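Solute-binding periplasmic protein of iron/siderophore ABC transporter (Yersinia pestis, PDB 6B2Y) probably binds chelated iron in the periplasm and delivers it to the membrane permease of an iron/siderophore ABC transporter. Local coordinates at residues V49-K54 with A182-Q187; I58-G63 with I132-L137; V162-S167 with P174-L179. All blocks are in the same frame, centred on the assembly; numbering follows the deposited sequence.

Contact 1. Residues V49-K54 with A182-Q187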
loop_
_atom_site.group_PDB
_atom_site.type_symbol
_atom_site.label_atom_id
_atom_site.label_comp_id
_atom_site.label_asym_id
_atom_site.label_seq_id
_atom_site.Cartn_x
_atom_site.Cartn_y
_atom_site.Cartn_z
ATOM N N VAL A 49 -24.420 7.385 1.220
ATOM C CA VAL A 49 -24.273 7.744 -0.184
ATOM C C VAL A 49 -25.220 6.887 -1.005
ATOM O O VAL A 49 -25.171 5.659 -0.917
ATOM C CB VAL A 49 -22.818 7.528 -0.655
ATOM C CG1 VAL A 49 -22.622 7.933 -2.123
ATOM C CG2 VAL A 49 -21.841 8.265 0.260
ATOM N N THR A 50 -26.056 7.518 -1.828
ATOM C CA THR A 50 -26.889 6.750 -2.748
ATOM C C THR A 50 -26.067 6.299 -3.955
ATOM O O THR A 50 -25.331 7.098 -4.550
ATOM C CB THR A 50 -28.098 7.577 -3.208
ATOM O OG1 THR A 50 -28.974 7.809 -2.101
ATOM C CG2 THR A 50 -28.879 6.839 -4.298
ATOM N N ILE A 51 -26.209 5.026 -4.319
ATOM C CA ILE A 51 -25.418 4.393 -5.367
ATOM C C ILE A 51 -26.365 3.948 -6.475
ATOM O O ILE A 51 -27.379 3.310 -6.185
ATOM C CB ILE A 51 -24.624 3.186 -4.834
ATOM C CG1 ILE A 51 -23.660 3.637 -3.738
ATOM C CG2 ILE A 51 -23.886 2.459 -5.962
ATOM C CD1 ILE A 51 -22.728 4.745 -4.147
ATOM N N PRO A 52 -26.064 4.217 -7.743
ATOM C CA PRO A 52 -26.922 3.710 -8.821
ATOM C C PRO A 52 -26.831 2.197 -8.933
ATOM O O PRO A 52 -25.795 1.589 -8.652
ATOM C CB PRO A 52 -26.357 4.392 -10.070
ATOM C CG PRO A 52 -24.901 4.620 -9.720
ATOM C CD PRO A 52 -24.912 4.972 -8.262
ATOM N N ALA A 53 -27.938 1.590 -9.366
ATOM C CA ALA A 53 -27.995 0.136 -9.471
ATOM C C ALA A 53 -27.009 -0.416 -10.486
ATOM O O ALA A 53 -26.628 -1.589 -10.393
ATOM C CB ALA A 53 -29.413 -0.308 -9.842
ATOM N N LYS A 54 -26.588 0.400 -11.446
ATOM C CA LYS A 54 -25.631 0.006 -12.467
ATOM C C LYS A 54 -24.423 0.925 -12.365
ATOM O O LYS A 54 -24.579 2.151 -12.326
ATOM C CB LYS A 54 -26.245 0.098 -13.867
ATOM C CG LYS A 54 -27.396 -0.872 -14.128
ATOM C CD LYS A 54 -27.505 -1.173 -15.625
ATOM C CE LYS A 54 -28.351 -2.408 -15.893
ATOM N NZ LYS A 54 -27.586 -3.669 -15.666
ATOM N N ALA A 182 -20.459 -0.953 -3.363
ATOM C CA ALA A 182 -20.608 0.236 -4.192
ATOM C C ALA A 182 -20.375 -0.062 -5.665
ATOM O O ALA A 182 -20.934 0.619 -6.526
ATOM C CB ALA A 182 -19.638 1.327 -3.735
ATOM N N LEU A 183 -19.546 -1.053 -5.977
ATOM C CA LEU A 183 -19.218 -1.351 -7.366
ATOM C C LEU A 183 -19.910 -2.607 -7.869
ATOM O O LEU A 183 -19.596 -3.069 -8.971
ATOM C CB LEU A 183 -17.709 -1.485 -7.534
ATOM C CG LEU A 183 -16.941 -0.269 -7.021
ATOM C CD1 LEU A 183 -15.456 -0.469 -7.135
ATOM C CD2 LEU A 183 -17.395 0.967 -7.806
ATOM N N HIS A 184 -20.817 -3.175 -7.069
ATOM C CA HIS A 184 -21.619 -4.331 -7.457
ATOM C C HIS A 184 -20.734 -5.529 -7.809
ATOM O O HIS A 184 -20.932 -6.211 -8.813
ATOM C CB HIS A 184 -22.570 -3.958 -8.597
ATOM C CG HIS A 184 -23.477 -2.830 -8.250
ATOM N ND1 HIS A 184 -24.432 -2.924 -7.257
ATOM C CD2 HIS A 184 -23.567 -1.572 -8.740
ATOM C CE1 HIS A 184 -25.078 -1.777 -7.161
ATOM N NE2 HIS A 184 -24.564 -0.936 -8.040
ATOM N N ARG A 185 -19.754 -5.792 -6.951
ATOM C CA ARG A 185 -18.903 -6.979 -7.035
ATOM C C ARG A 185 -18.790 -7.643 -5.661
ATOM O O ARG A 185 -17.696 -7.927 -5.165
ATOM C CB ARG A 185 -17.525 -6.619 -7.578
ATOM C CG ARG A 185 -17.554 -6.019 -8.978
ATOM C CD ARG A 185 -17.842 -7.095 -10.018
ATOM N NE ARG A 185 -17.661 -6.590 -11.380
ATOM C CZ ARG A 185 -18.575 -5.885 -12.042
ATOM N NH1 ARG A 185 -19.725 -5.592 -11.464
ATOM N NH2 ARG A 185 -18.333 -5.462 -13.281
ATOM N N GLU A 186 -19.937 -7.919 -5.043
ATOM C CA GLU A 186 -19.944 -8.377 -3.652
ATOM C C GLU A 186 -19.255 -9.731 -3.485
ATOM O O GLU A 186 -18.578 -9.972 -2.478
ATOM C CB GLU A 186 -21.382 -8.450 -3.138
ATOM C CG GLU A 186 -22.019 -7.097 -2.904
ATOM C CD GLU A 186 -22.807 -6.572 -4.092
ATOM O OE1 GLU A 186 -23.655 -5.690 -3.853
ATOM O OE2 GLU A 186 -22.586 -7.028 -5.255
ATOM N N GLN A 187 -19.449 -10.649 -4.439
ATOM C CA GLN A 187 -18.849 -11.973 -4.312
ATOM C C GLN A 187 -17.335 -11.894 -4.397
ATOM O O GLN A 187 -16.623 -12.568 -3.639
ATOM C CB GLN A 187 -19.400 -12.908 -5.394
ATOM C CG GLN A 187 -19.013 -14.369 -5.185
ATOM C CD GLN A 187 -19.459 -14.898 -3.831
ATOM O OE1 GLN A 187 -20.649 -15.119 -3.600
ATOM N NE2 GLN A 187 -18.503 -15.103 -2.927
#

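Contact 2. Residues I58-G63 with I132-L137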
loop_
_atom_site.group_PDB
_atom_site.type_symbol
_atom_site.label_atom_id
_atom_site.label_comp_id
_atom_site.label_asym_id
_atom_site.label_seq_id
_atom_site.Cartn_x
_atom_site.Cartn_y
_atom_site.Cartn_z
ATOM N N ILE A 58 -16.184 4.386 -13.441
ATOM C CA ILE A 58 -15.608 4.657 -12.123
ATOM C C ILE A 58 -14.488 5.676 -12.254
ATOM O O ILE A 58 -13.616 5.538 -13.120
ATOM C CB ILE A 58 -15.053 3.373 -11.483
ATOM C CG1 ILE A 58 -16.115 2.274 -11.429
ATOM C CG2 ILE A 58 -14.484 3.677 -10.081
ATOM C CD1 ILE A 58 -15.511 0.918 -11.101
ATOM N N LEU A 59 -14.487 6.671 -11.369
ATOM C CA LEU A 59 -13.427 7.669 -11.286
ATOM C C LEU A 59 -12.595 7.395 -10.041
ATOM O O LEU A 59 -13.132 7.362 -8.932
ATOM C CB LEU A 59 -14.021 9.074 -11.226
ATOM C CG LEU A 59 -13.094 10.264 -11.439
ATOM C CD1 LEU A 59 -12.781 10.419 -12.925
ATOM C CD2 LEU A 59 -13.755 11.520 -10.884
ATOM N N LEU A 60 -11.294 7.226 -10.211
ATOM C CA LEU A 60 -10.405 7.004 -9.076
ATOM C C LEU A 60 -9.804 8.343 -8.659
ATOM O O LEU A 60 -8.921 8.874 -9.345
ATOM C CB LEU A 60 -9.333 5.979 -9.432
ATOM C CG LEU A 60 -9.936 4.614 -9.791
ATOM C CD1 LEU A 60 -8.834 3.639 -10.112
ATOM C CD2 LEU A 60 -10.835 4.091 -8.646
ATOM N N GLY A 61 -10.281 8.877 -7.530
ATOM C CA GLY A 61 -9.823 10.169 -7.033
ATOM C C GLY A 61 -8.398 10.162 -6.512
ATOM O O GLY A 61 -7.768 11.226 -6.440
ATOM N N GLU A 62 -7.901 8.995 -6.105
ATOM C CA GLU A 62 -6.483 8.739 -5.854
ATOM C C GLU A 62 -6.077 7.552 -6.718
ATOM O O GLU A 62 -6.711 6.495 -6.660
ATOM C CB GLU A 62 -6.232 8.465 -4.364
ATOM C CG GLU A 62 -6.921 9.486 -3.464
ATOM C CD GLU A 62 -6.801 9.196 -1.978
ATOM O OE1 GLU A 62 -6.052 8.271 -1.590
ATOM O OE2 GLU A 62 -7.443 9.930 -1.196
ATOM N N GLY A 63 -5.040 7.732 -7.540
ATOM C CA GLY A 63 -4.765 6.760 -8.590
ATOM C C GLY A 63 -4.485 5.368 -8.055
ATOM O O GLY A 63 -4.883 4.364 -8.656
ATOM N N ILE A 132 -19.642 7.012 -10.307
ATOM C CA ILE A 132 -19.179 6.962 -8.926
ATOM C C ILE A 132 -17.714 7.379 -8.913
ATOM O O ILE A 132 -16.996 7.186 -9.906
ATOM C CB ILE A 132 -19.372 5.548 -8.340
ATOM C CG1 ILE A 132 -19.227 5.556 -6.819
ATOM C CG2 ILE A 132 -18.407 4.548 -8.990
ATOM C CD1 ILE A 132 -19.793 4.319 -6.165
ATOM N N ALA A 133 -17.261 7.963 -7.804
ATOM C CA ALA A 133 -15.859 8.304 -7.598
ATOM C C ALA A 133 -15.413 7.789 -6.234
ATOM O O ALA A 133 -16.195 7.795 -5.281
ATOM C CB ALA A 133 -15.633 9.820 -7.692
ATOM N N ILE A 134 -14.167 7.334 -6.142
ATOM C CA ILE A 134 -13.643 6.744 -4.909
ATOM C C ILE A 134 -12.457 7.575 -4.442
ATOM O O ILE A 134 -11.588 7.921 -5.253
ATOM C CB ILE A 134 -13.224 5.276 -5.119
ATOM C CG1 ILE A 134 -14.364 4.476 -5.766
ATOM C CG2 ILE A 134 -12.805 4.658 -3.808
ATOM C CD1 ILE A 134 -13.922 3.144 -6.334
ATOM N N PHE A 135 -12.429 7.907 -3.148
ATOM C CA PHE A 135 -11.295 8.586 -2.529
ATOM C C PHE A 135 -10.900 7.875 -1.247
ATOM O O PHE A 135 -11.633 7.035 -0.725
ATOM C CB PHE A 135 -11.605 10.047 -2.185
ATOM C CG PHE A 135 -11.803 10.924 -3.376
ATOM C CD1 PHE A 135 -13.008 10.916 -4.062
ATOM C CD2 PHE A 135 -10.800 11.783 -3.789
ATOM C CE1 PHE A 135 -13.199 11.737 -5.153
ATOM C CE2 PHE A 135 -10.994 12.603 -4.872
ATOM C CZ PHE A 135 -12.188 12.583 -5.550
ATOM N N GLY A 136 -9.744 8.258 -0.710
ATOM C CA GLY A 136 -9.303 7.780 0.586
ATOM C C GLY A 136 -9.607 8.808 1.661
ATOM O O GLY A 136 -9.730 9.995 1.377
ATOM N N LEU A 137 -9.774 8.329 2.898
ATOM C CA LEU A 137 -9.890 9.229 4.038
ATOM C C LEU A 137 -8.641 10.092 4.142
ATOM O O LEU A 137 -7.539 9.672 3.776
ATOM C CB LEU A 137 -10.059 8.442 5.333
ATOM C CG LEU A 137 -11.358 7.722 5.631
ATOM C CD1 LEU A 137 -11.256 7.144 7.035
ATOM C CD2 LEU A 137 -12.528 8.668 5.516
HETATM O O HOH W 1 -6.435 10.043 1.333
#

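Contact 3. Residues V162-S167 with P174-L179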
loop_
_atom_site.group_PDB
_atom_site.type_symbol
_atom_site.label_atom_id
_atom_site.label_comp_id
_atom_site.label_asym_id
_atom_site.label_seq_id
_atom_site.Cartn_x
_atom_site.Cartn_y
_atom_site.Cartn_z
ATOM N N VAL A 162 -12.829 5.299 1.221
ATOM C CA VAL A 162 -12.258 4.070 1.766
ATOM C C VAL A 162 -11.043 4.442 2.607
ATOM O O VAL A 162 -10.611 5.591 2.631
ATOM C CB VAL A 162 -11.864 3.064 0.669
ATOM C CG1 VAL A 162 -13.094 2.578 -0.087
ATOM C CG2 VAL A 162 -10.808 3.703 -0.285
ATOM N N ASP A 163 -10.496 3.456 3.324
ATOM C CA ASP A 163 -9.227 3.686 4.007
ATOM C C ASP A 163 -8.412 2.399 4.071
ATOM O O ASP A 163 -8.865 1.398 4.644
ATOM C CB ASP A 163 -9.417 4.217 5.427
ATOM C CG ASP A 163 -8.081 4.387 6.151
ATOM O OD1 ASP A 163 -7.186 5.047 5.589
ATOM O OD2 ASP A 163 -7.926 3.830 7.261
ATOM N N PHE A 164 -7.203 2.459 3.506
ATOM C CA PHE A 164 -6.149 1.459 3.665
ATOM C C PHE A 164 -4.898 2.058 4.277
ATOM O O PHE A 164 -3.883 1.357 4.410
ATOM C CB PHE A 164 -5.781 0.836 2.308
ATOM C CG PHE A 164 -6.944 0.247 1.582
ATOM C CD1 PHE A 164 -7.516 -0.943 2.021
ATOM C CD2 PHE A 164 -7.482 0.896 0.466
ATOM C CE1 PHE A 164 -8.579 -1.506 1.354
ATOM C CE2 PHE A 164 -8.551 0.348 -0.205
ATOM C CZ PHE A 164 -9.108 -0.850 0.241
ATOM N N ARG A 165 -4.940 3.335 4.649
ATOM C CA ARG A 165 -3.754 4.098 5.007
ATOM C C ARG A 165 -3.707 4.466 6.481
ATOM O O ARG A 165 -2.672 4.298 7.129
ATOM C CB ARG A 165 -3.693 5.384 4.163
ATOM C CG ARG A 165 -2.270 5.982 4.067
ATOM C CD ARG A 165 -2.290 7.427 3.546
ATOM N NE ARG A 165 -3.212 8.217 4.351
ATOM C CZ ARG A 165 -4.294 8.822 3.877
ATOM N NH1 ARG A 165 -4.566 8.764 2.577
ATOM N NH2 ARG A 165 -5.084 9.500 4.704
ATOM N N ASN A 166 -4.801 5.003 7.023
ATOM C CA ASN A 166 -4.785 5.474 8.404
ATOM C C ASN A 166 -4.720 4.305 9.373
ATOM O O ASN A 166 -3.824 4.219 10.224
ATOM C CB ASN A 166 -6.024 6.325 8.682
ATOM C CG ASN A 166 -6.043 7.598 7.866
ATOM O OD1 ASN A 166 -5.048 7.958 7.249
ATOM N ND2 ASN A 166 -7.178 8.302 7.874
ATOM N N SER A 167 -5.679 3.392 9.269
ATOM C CA SER A 167 -5.760 2.243 10.166
ATOM C C SER A 167 -6.048 0.995 9.351
ATOM O O SER A 167 -7.182 0.500 9.331
ATOM C CB SER A 167 -6.840 2.481 11.223
ATOM O OG SER A 167 -6.737 3.822 11.707
ATOM N N PRO A 174 -13.307 -3.855 6.017
ATOM C CA PRO A 174 -14.485 -3.011 5.754
ATOM C C PRO A 174 -14.387 -2.254 4.441
ATOM O O PRO A 174 -15.394 -2.135 3.741
ATOM C CB PRO A 174 -14.509 -2.063 6.958
ATOM C CG PRO A 174 -13.942 -2.875 8.077
ATOM C CD PRO A 174 -12.796 -3.649 7.389
ATOM N N SER A 175 -13.207 -1.712 4.098
ATOM C CA SER A 175 -13.101 -0.963 2.845
ATOM C C SER A 175 -13.376 -1.859 1.644
ATOM O O SER A 175 -13.998 -1.429 0.665
ATOM C CB SER A 175 -11.715 -0.332 2.711
ATOM O OG SER A 175 -11.539 0.717 3.646
ATOM N N MET A 176 -12.905 -3.109 1.687
ATOM C CA MET A 176 -13.165 -4.007 0.562
ATOM C C MET A 176 -14.635 -4.401 0.485
ATOM O O MET A 176 -15.186 -4.521 -0.614
ATOM C CB MET A 176 -12.289 -5.267 0.649
ATOM C CG MET A 176 -10.790 -5.061 0.408
ATOM S SD MET A 176 -10.430 -4.227 -1.165
ATOM C CE MET A 176 -11.210 -5.384 -2.304
ATOM N N ARG A 177 -15.303 -4.613 1.630
ATOM C CA ARG A 177 -16.732 -4.907 1.558
ATOM C C ARG A 177 -17.489 -3.724 0.966
ATOM O O ARG A 177 -18.348 -3.897 0.084
ATOM C CB ARG A 177 -17.296 -5.258 2.944
ATOM C CG ARG A 177 -18.804 -5.607 2.890
ATOM C CD ARG A 177 -19.357 -6.128 4.243
ATOM N NE ARG A 177 -18.658 -7.343 4.663
ATOM C CZ ARG A 177 -17.687 -7.360 5.576
ATOM N NH1 ARG A 177 -17.315 -6.246 6.189
ATOM N NH2 ARG A 177 -17.075 -8.497 5.876
ATOM N N LEU A 178 -17.153 -2.512 1.415
ATOM C CA LEU A 178 -17.780 -1.298 0.895
ATOM C C LEU A 178 -17.576 -1.148 -0.615
ATOM O O LEU A 178 -18.510 -0.783 -1.347
ATOM C CB LEU A 178 -17.213 -0.082 1.632
ATOM C CG LEU A 178 -17.435 1.288 1.003
ATOM C CD1 LEU A 178 -18.913 1.654 1.138
ATOM C CD2 LEU A 178 -16.568 2.279 1.767
ATOM N N LEU A 179 -16.350 -1.366 -1.095
ATOM C CA LEU A 179 -16.106 -1.310 -2.536
ATOM C C LEU A 179 -16.913 -2.372 -3.274
ATOM O O LEU A 179 -17.455 -2.108 -4.357
ATOM C CB LEU A 179 -14.613 -1.485 -2.836
ATOM C CG LEU A 179 -13.768 -0.239 -2.585
ATOM C CD1 LEU A 179 -12.260 -0.505 -2.764
ATOM C CD2 LEU A 179 -14.230 0.914 -3.485
#

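Contact 1. Residues V49-K54 with A182-Q187
Ala182 and His184 meet the 49-54 segment where the turn between helix 168-182 and helix 186-207 passes the N-terminal beta hairpin of strands 40-42 and 48-50. This is a helix-helix turn packed against the chain leaving a hairpin, in the N-terminal lobe of a periplasmic binding protein. Ala182, at the end of its helix, turns its carbonyl to the hairpin side: Ile51 CG2 lies 3.5 Å from Ala182 O, an oxygen buried by the contact with no polar partner in the model. The branch reaches it because Ile51 holds CG2 anti to its backbone N and CG1 beside that N (chi1 -61°). Leu183, the first residue past the helix, packs on Ile132, Ile134 and Val55, while its carbonyl accepts a bond from Arg80. His184 carries the polar part. It has a left-handed backbone conformation, and its imidazole extends toward the loop. His184 NE2 donates to Pro52 O over 2.9 Å, nearly straight at 165° and in the ring plane, while Ala53 O sits over one ring face, 3.2 Å from His184 NE2 but too badly angled to bond. Arg185, the N-cap residue of the next helix, folds its guanidinium back so that Arg185 NH1 donates to His184 O at 3.0 Å, from above the carbonyl plane.

Contact 2. Residues I58-G63 with I132-L137
Leu59 and Ala133 sit side by side in the middle strand 58-60 and its neighbour 132-136 of a five-stranded parallel sheet. The tight part of the contact is here. Leu59 N donates to Ile132 O at 2.9 Å, and Leu59 O receives Ile134 N at 3.0 Å; the same oxygen has Ala133 CA close by in a CA-H...O contact. Gly61 N then donates to Ile134 O over 2.8 Å, extending the pairing one step beyond the first strand. On the face of Ile58, Leu60, Ile132 and Ile134, the side chains lie alongside one another. Ile134 CD1 touches both Ile58 CG2 (3.8 Å) and Leu60 CD2 (4.0 Å), while Ile58 runs beside Ile132. On the face of Leu59 and Ala133, Phe135 bends over the end of strand 58-60: with CG beside its backbone N (chi1 -67°), the ring lies over Gly61. Gly61 CA is 3.7 Å from the Phe135 ring centroid, 22° off the normal, a CH-pi contact with no side chain intervening. Leu148, Val149 and Leu152 of helix 147-154 also pack on this phenylalanine.

Past Gly61 the strands part and the contact turns looser, polar and partly exposed. Glu62 reaches across with an extended chain, and its OE2 takes a weak bond, bent to 145°, from Gly136 N at 2.9 Å. A water donates to both Glu62 OE2 and Leu137 O, giving the carboxylate a second, water-mediated link to the loop after strand 132-136. Parallel strands flanked by helices, 66-70 on the isoleucine face and 147-154 on the Phe135 face, form the alpha/beta core of the N-terminal lobe in this class of binding protein.

Contact 3. Residues V162-S167 with P174-L179
The phenyl ring of Phe164 carries Ser175 OG over one face and has Leu179 CD1 at its edge, near the ring plane, 4.4 Å from Phe164 CZ. Met176 SD approaches obliquely, 3.9 Å from Phe164 CZ, in a Met-aromatic contact; the thioether chain, bent at chi2 and chi3, crosses the aromatic side chain at about a right angle. Ser175 CB also rests 3.6 Å from Phe164 CE1. Ala68 of helix 66-70 and the loop residues Asn335 and Pro337 also touch Phe164. Next to it, Val162 CG1 touches two leucines of the helix, 3.8 Å from Leu179 CG and 3.9 Å from Leu178 CD2.

Ser175 OG, set beside its own backbone N (chi1 -70°), lies 2.9 Å from both Asp163 O and Asp163 N and bonds to Asn171 O, one turn earlier in the helix. The carboxylate of Asp163 organises the loop. Its OD1 accepts Asn166 N on the syn lone pair and Arg165 N from above the carboxylate plane, while Asp163 OD2 accepts Ser167 N at 3.0 Å on its own syn lone pair and Asn171 ND2 besides. The OD1 bond from Arg165 N makes an Asx turn and that from Asn166 N an Asx motif; with the additional Ser167 bond to OD2, they shape the loop joining edge strand 159-162 to helix 168-182, which folds back over it.

From the N terminus, the chain leaves the hairpin strand 48-50 through the first half of contact 1 and enters strand 58-60, which opens contact 2. Contact 2 closes when strand 132-136 pairs beside it; contact 3 follows in series as a short local loop from the end of strand 159-162 into helix 168-182. The end of that helix and the turn after it close contact 1, so both others nest within its loop. Ile132 packs on Ile51 and Ala182, joining contacts 1 and 2. Phe135 O with Val162 N, and Ile134 with Leu179, join contacts 2 and 3. Hairpin, parallel sheet and helix 168-182 are thereby tied together.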